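Local atomic coordinates of Serine/threonine-protein kinase/endoribonuclease IRE1 (Saccharomyces cerevisiae, PDB entry 2BE1), a protein that senses unfolded proteins in the endoplasmic reticulum lumen through its N-terminal domain, then auto-activates and splices HAC1 precursor mRNA to switch on the unfolded protein response. Residues F175-H180 with Y187-S192; G67-F72 with L83-L88. One frame throughout, in Å; residues are numbered along the deposited sequence.

Contact 1: F175-H180 with Y187-S192; sequences FELGIH and YNVTYS
Phe175 and Tyr191 sit side by side on one face of an antiparallel strand pair, pointing the same way. Their rings are close to parallel, with planes at 11°, yet slid so far apart, with centroids 5.8 Å from each other, that they barely overlap; CD1 of Phe175 approaches CD2 of Tyr191 at 4.0 Å. The backbones beneath form a hydrogen-bonded pair, Phe175 N giving to Tyr191 O at 2.8 Å and Tyr191 N to Phe175 O at 3.0 Å. With CG of Phe175 anti to its carbonyl carbon (chi1 -61°), the ring turns so that Tyr191 O lies at its edge, in plane. At the other end Ile179 and Tyr187 make a second side-by-side couple: the CG2 branch of Ile179 packs on CB of Tyr187 at 3.4 Å. A weak bond runs there from Tyr187 N to Ile179 O at 3.1 Å. Between these ends the pairing is looser, with only a weak Leu177 N to Val189 O bond, short of the six residues that connect the two arms of the hairpin. Strand 112-127 flanks residues 175-180, taking Phe175 on Met119 and Ile179 on Tyr115, whereas helix 85-89 lies against Phe175, Leu177 and Val189. Tyr187 and Val189 also reach Leu59 of strand 57-61, and His180 meets Phe137 of the second subunit.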
loop_
_atom_site.group_PDB
_atom_site.type_symbol
_atom_site.label_atom_id
_atom_site.label_comp_id
_atom_site.label_asym_id
_atom_site.label_seq_id
_atom_site.Cartn_x
_atom_site.Cartn_y
_atom_site.Cartn_z
ATOM N N PHE A 175 -1.521 -0.866 8.420
ATOM C CA PHE A 175 -0.148 -0.758 7.985
ATOM C C PHE A 175 0.744 -1.700 8.768
ATOM O O PHE A 175 0.379 -2.171 9.877
ATOM C CB PHE A 175 0.342 0.644 8.253
ATOM C CG PHE A 175 -0.406 1.681 7.535
ATOM C CD1 PHE A 175 -1.575 2.158 8.041
ATOM C CD2 PHE A 175 0.079 2.209 6.339
ATOM C CE1 PHE A 175 -2.253 3.139 7.369
ATOM C CE2 PHE A 175 -0.595 3.206 5.679
ATOM C CZ PHE A 175 -1.753 3.662 6.188
ATOM N N GLU A 176 1.945 -1.916 8.220
ATOM C CA GLU A 176 2.912 -2.753 8.879
ATOM C C GLU A 176 4.252 -2.489 8.320
ATOM O O GLU A 176 4.534 -2.895 7.238
ATOM C CB GLU A 176 2.555 -4.140 8.535
ATOM C CG GLU A 176 3.368 -5.214 9.116
ATOM C CD GLU A 176 2.645 -6.518 8.783
ATOM O OE1 GLU A 176 3.038 -7.170 7.746
ATOM O OE2 GLU A 176 1.621 -6.802 9.505
ATOM N N LEU A 177 5.068 -1.785 9.077
ATOM C CA LEU A 177 6.410 -1.419 8.676
ATOM C C LEU A 177 7.379 -2.356 9.370
ATOM O O LEU A 177 7.205 -2.666 10.549
ATOM C CB LEU A 177 6.680 -0.001 9.121
ATOM C CG LEU A 177 8.063 0.358 8.686
ATOM C CD1 LEU A 177 7.951 1.169 7.416
ATOM C CD2 LEU A 177 8.638 1.153 9.826
ATOM N N GLY A 178 8.389 -2.815 8.649
ATOM C CA GLY A 178 9.311 -3.765 9.209
ATOM C C GLY A 178 10.648 -3.181 8.921
ATOM O O GLY A 178 10.992 -3.057 7.777
ATOM N N ILE A 179 11.409 -2.791 9.934
ATOM C CA ILE A 179 12.773 -2.339 9.656
ATOM C C ILE A 179 13.860 -3.311 10.123
ATOM O O ILE A 179 13.841 -3.759 11.260
ATOM C CB ILE A 179 12.998 -0.908 10.061
ATOM C CG1 ILE A 179 14.427 -0.730 10.477
ATOM C CG2 ILE A 179 12.068 -0.517 11.158
ATOM C CD1 ILE A 179 14.891 0.628 10.294
ATOM N N HIS A 180 14.755 -3.665 9.181
ATOM C CA HIS A 180 15.757 -4.759 9.323
ATOM C C HIS A 180 17.173 -4.318 9.229
ATOM O O HIS A 180 17.745 -4.245 8.176
ATOM C CB HIS A 180 15.524 -5.904 8.346
ATOM C CG HIS A 180 14.212 -6.597 8.557
ATOM N ND1 HIS A 180 13.593 -6.665 9.803
ATOM C CD2 HIS A 180 13.388 -7.242 7.686
ATOM C CE1 HIS A 180 12.451 -7.329 9.688
ATOM N NE2 HIS A 180 12.302 -7.688 8.414
ATOM N N TYR A 187 13.550 -3.600 14.310
ATOM C CA TYR A 187 12.192 -3.222 14.652
ATOM C C TYR A 187 11.100 -3.948 13.871
ATOM O O TYR A 187 11.359 -4.649 12.854
ATOM C CB TYR A 187 12.021 -1.778 14.353
ATOM C CG TYR A 187 12.896 -0.971 15.166
ATOM C CD1 TYR A 187 14.220 -0.816 14.830
ATOM C CD2 TYR A 187 12.408 -0.343 16.297
ATOM C CE1 TYR A 187 15.059 -0.029 15.604
ATOM C CE2 TYR A 187 13.222 0.446 17.095
ATOM C CZ TYR A 187 14.551 0.602 16.746
ATOM O OH TYR A 187 15.377 1.378 17.529
ATOM N N ASN A 188 9.862 -3.736 14.332
ATOM C CA ASN A 188 8.690 -4.294 13.665
ATOM C C ASN A 188 7.324 -3.829 14.070
ATOM O O ASN A 188 6.541 -4.614 14.562
ATOM C CB ASN A 188 8.676 -5.786 13.797
ATOM C CG ASN A 188 7.969 -6.398 12.667
ATOM O OD1 ASN A 188 8.342 -7.489 12.231
ATOM N ND2 ASN A 188 6.931 -5.688 12.130
ATOM N N VAL A 189 7.030 -2.570 13.804
ATOM C CA VAL A 189 5.729 -2.009 14.149
ATOM C C VAL A 189 4.599 -2.459 13.213
ATOM O O VAL A 189 4.861 -2.745 12.058
ATOM C CB VAL A 189 5.749 -0.449 14.297
ATOM C CG1 VAL A 189 7.001 0.171 13.709
ATOM C CG2 VAL A 189 4.420 0.181 13.791
ATOM N N THR A 190 3.373 -2.567 13.737
ATOM C CA THR A 190 2.161 -2.735 12.919
ATOM C C THR A 190 1.116 -1.714 13.474
ATOM O O THR A 190 1.037 -1.531 14.669
ATOM C CB THR A 190 1.653 -4.242 12.877
ATOM O OG1 THR A 190 0.601 -4.438 13.810
ATOM C CG2 THR A 190 2.745 -5.245 13.240
ATOM N N TYR A 191 0.394 -0.997 12.617
ATOM C CA TYR A 191 -0.466 0.105 13.052
ATOM C C TYR A 191 -1.753 0.117 12.214
ATOM O O TYR A 191 -1.720 0.225 10.988
ATOM C CB TYR A 191 0.253 1.436 12.895
ATOM C CG TYR A 191 -0.657 2.624 12.720
ATOM C CD1 TYR A 191 -1.630 2.877 13.618
ATOM C CD2 TYR A 191 -0.519 3.517 11.634
ATOM C CE1 TYR A 191 -2.489 4.002 13.477
ATOM C CE2 TYR A 191 -1.355 4.638 11.459
ATOM C CZ TYR A 191 -2.345 4.877 12.392
ATOM O OH TYR A 191 -3.226 5.962 12.314
ATOM N N SER A 192 -2.899 -0.008 12.840
ATOM C CA SER A 192 -4.102 -0.144 12.073
ATOM C C SER A 192 -4.950 1.075 12.411
ATOM O O SER A 192 -4.518 1.883 13.204
ATOM C CB SER A 192 -4.751 -1.501 12.425
ATOM O OG SER A 192 -5.370 -1.588 13.730
#

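Contact 2: G67-F72 with L83-L88; sequences GNIYYF and LSIRQL
Ile85 N gives a nearly straight hydrogen bond to Gly67 O, 2.7 Å long with 168° at the hydrogen, and Ile69 N gives a second, at 3.2 Å, to Leu83 O. In both the donor is tilted away from the plane of the carbonyl it meets. The two bonds bracket Asn68 and Ser84, a non-hydrogen-bonded antiparallel pair with both side chains on the same face. Ser84 is also the N-cap of the helix that follows: its OG accepts from Gln87 N at 3.1 Å, holding the first turn. This is the open end of the beta hairpin made by strands 68-73 and 77-84, where the second strand passes straight into helix 85-89. Arg86 on that first turn pairs through NH1 with Asp66, just ahead of Gly67. Outward from the bonds, packing gathers round CD1 of Ile69. The CG1 branch of Ile69 lies beside the backbone N (chi1 -61°), and its CD1 comes within 3.9 Å of Leu83 CB and 4.0 Å of Ile85 CG1, the two isoleucines crossing at about a right angle. CD2 of Leu88 approaches CD1 of Ile69 at 4.2 Å. An alanine in place of Ile69 is likely to leave Leu83, Ile85 and Leu88 without the methyl on which they meet. Leu59 of strand 57-61 and Leu81 of strand 77-84 touch Ile69 as well.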
loop_
_atom_site.group_PDB
_atom_site.type_symbol
_atom_site.label_atom_id
_atom_site.label_comp_id
_atom_site.label_asym_id
_atom_site.label_seq_id
_atom_site.Cartn_x
_atom_site.Cartn_y
_atom_site.Cartn_z
ATOM N N GLY A 67 -0.723 7.794 11.495
ATOM C CA GLY A 67 0.070 7.192 12.552
ATOM C C GLY A 67 1.448 7.832 12.703
ATOM O O GLY A 67 2.475 7.284 12.222
ATOM N N ASN A 68 1.491 8.985 13.378
ATOM C CA ASN A 68 2.764 9.666 13.548
ATOM C C ASN A 68 3.819 9.049 14.480
ATOM O O ASN A 68 3.509 8.462 15.490
ATOM C CB ASN A 68 2.506 11.080 13.934
ATOM C CG ASN A 68 3.372 12.014 13.151
ATOM O OD1 ASN A 68 2.847 12.924 12.469
ATOM N ND2 ASN A 68 4.727 11.785 13.185
ATOM N N ILE A 69 5.082 9.206 14.155
ATOM C CA ILE A 69 6.132 8.568 14.927
ATOM C C ILE A 69 6.851 9.516 15.864
ATOM O O ILE A 69 7.401 10.556 15.430
ATOM C CB ILE A 69 7.192 8.000 14.040
ATOM C CG1 ILE A 69 6.551 6.946 13.153
ATOM C CG2 ILE A 69 8.431 7.553 14.898
ATOM C CD1 ILE A 69 7.243 6.817 11.900
ATOM N N TYR A 70 6.841 9.125 17.143
ATOM C CA TYR A 70 7.614 9.748 18.222
ATOM C C TYR A 70 8.637 8.815 18.844
ATOM O O TYR A 70 8.679 7.608 18.607
ATOM C CB TYR A 70 6.698 10.097 19.332
ATOM C CG TYR A 70 5.823 11.230 19.026
ATOM C CD1 TYR A 70 6.151 12.482 19.432
ATOM C CD2 TYR A 70 4.636 11.051 18.383
ATOM C CE1 TYR A 70 5.321 13.559 19.197
ATOM C CE2 TYR A 70 3.779 12.121 18.143
ATOM C CZ TYR A 70 4.135 13.387 18.542
ATOM O OH TYR A 70 3.318 14.483 18.283
ATOM N N TYR A 71 9.451 9.343 19.711
ATOM C CA TYR A 71 10.535 8.525 20.161
ATOM C C TYR A 71 11.191 9.056 21.441
ATOM O O TYR A 71 11.437 10.266 21.593
ATOM C CB TYR A 71 11.506 8.546 19.049
ATOM C CG TYR A 71 12.911 8.264 19.423
ATOM C CD1 TYR A 71 13.278 6.940 19.767
ATOM C CD2 TYR A 71 13.902 9.284 19.360
ATOM C CE1 TYR A 71 14.619 6.595 20.072
ATOM C CE2 TYR A 71 15.239 8.992 19.672
ATOM C CZ TYR A 71 15.609 7.617 20.039
ATOM O OH TYR A 71 16.937 7.249 20.375
ATOM N N PHE A 72 11.474 8.154 22.374
ATOM C CA PHE A 72 11.930 8.591 23.685
ATOM C C PHE A 72 13.154 7.869 24.053
ATOM O O PHE A 72 13.194 6.651 24.068
ATOM C CB PHE A 72 10.884 8.345 24.756
ATOM C CG PHE A 72 11.344 8.645 26.163
ATOM C CD1 PHE A 72 12.100 7.724 26.857
ATOM C CD2 PHE A 72 10.947 9.826 26.797
ATOM C CE1 PHE A 72 12.501 7.992 28.113
ATOM C CE2 PHE A 72 11.332 10.123 28.070
ATOM C CZ PHE A 72 12.120 9.224 28.739
ATOM N N LEU A 83 8.155 11.961 10.550
ATOM C CA LEU A 83 7.846 10.776 9.751
ATOM C C LEU A 83 6.549 10.224 10.257
ATOM O O LEU A 83 6.182 10.470 11.416
ATOM C CB LEU A 83 8.933 9.721 9.945
ATOM C CG LEU A 83 10.368 10.107 9.533
ATOM C CD1 LEU A 83 11.263 8.886 9.686
ATOM C CD2 LEU A 83 10.480 10.698 8.093
ATOM N N SER A 84 5.868 9.477 9.404
ATOM C CA SER A 84 4.547 8.998 9.690
ATOM C C SER A 84 4.615 7.546 9.323
ATOM O O SER A 84 5.374 7.120 8.448
ATOM C CB SER A 84 3.580 9.831 8.827
ATOM O OG SER A 84 2.691 9.108 7.976
ATOM N N ILE A 85 3.854 6.730 9.980
ATOM C CA ILE A 85 3.923 5.388 9.514
ATOM C C ILE A 85 3.391 5.139 8.128
ATOM O O ILE A 85 4.037 4.444 7.427
ATOM C CB ILE A 85 3.374 4.415 10.465
ATOM C CG1 ILE A 85 4.551 3.875 11.230
ATOM C CG2 ILE A 85 2.709 3.244 9.717
ATOM C CD1 ILE A 85 4.145 3.237 12.433
ATOM N N ARG A 86 2.233 5.681 7.737
ATOM C CA ARG A 86 1.761 5.571 6.359
ATOM C C ARG A 86 2.937 5.955 5.503
ATOM O O ARG A 86 3.443 5.163 4.722
ATOM C CB ARG A 86 0.574 6.496 6.064
ATOM C CG ARG A 86 0.473 6.909 4.575
ATOM C CD ARG A 86 -0.719 7.759 4.255
ATOM N NE ARG A 86 -1.846 6.890 3.939
ATOM C CZ ARG A 86 -2.890 6.607 4.755
ATOM N NH1 ARG A 86 -3.047 7.137 6.001
ATOM N NH2 ARG A 86 -3.843 5.772 4.315
ATOM N N GLN A 87 3.404 7.172 5.716
ATOM C CA GLN A 87 4.462 7.741 4.934
ATOM C C GLN A 87 5.676 6.859 4.851
ATOM O O GLN A 87 6.269 6.754 3.814
ATOM C CB GLN A 87 4.838 9.069 5.530
ATOM C CG GLN A 87 5.978 9.830 4.866
ATOM C CD GLN A 87 6.661 10.717 5.912
ATOM O OE1 GLN A 87 7.796 10.414 6.362
ATOM N NE2 GLN A 87 5.927 11.776 6.389
ATOM N N LEU A 88 6.069 6.220 5.931
ATOM C CA LEU A 88 7.200 5.305 5.810
ATOM C C LEU A 88 6.941 4.091 4.897
ATOM O O LEU A 88 7.611 3.906 3.914
ATOM C CB LEU A 88 7.667 4.874 7.192
ATOM C CG LEU A 88 9.155 5.012 7.469
ATOM C CD1 LEU A 88 9.617 6.452 7.284
ATOM C CD2 LEU A 88 9.270 4.631 8.882
#

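In the fold
Both contacts belong to the lumenal domain and come in series along the chain, contact 2 closing before contact 1 opens. Each joins the arms of a beta hairpin, but in different antiparallel sheets: contact 2 in the three-stranded one of 57-61, 68-73 and 77-84, contact 1 in the larger one that includes 112-127. Their centres are about 10 Å apart, and helix 85-89, part of contact 2, is what meets contact 1. Ile85 packs on Val189, Arg86 on Phe175 and Leu88 on Leu177, while the Tyr191 ring reaches Gly67. The short helix leaving one hairpin thus covers the other, tying the two sheets together; at the far end of the 175-180 arm His180 touches the second subunit.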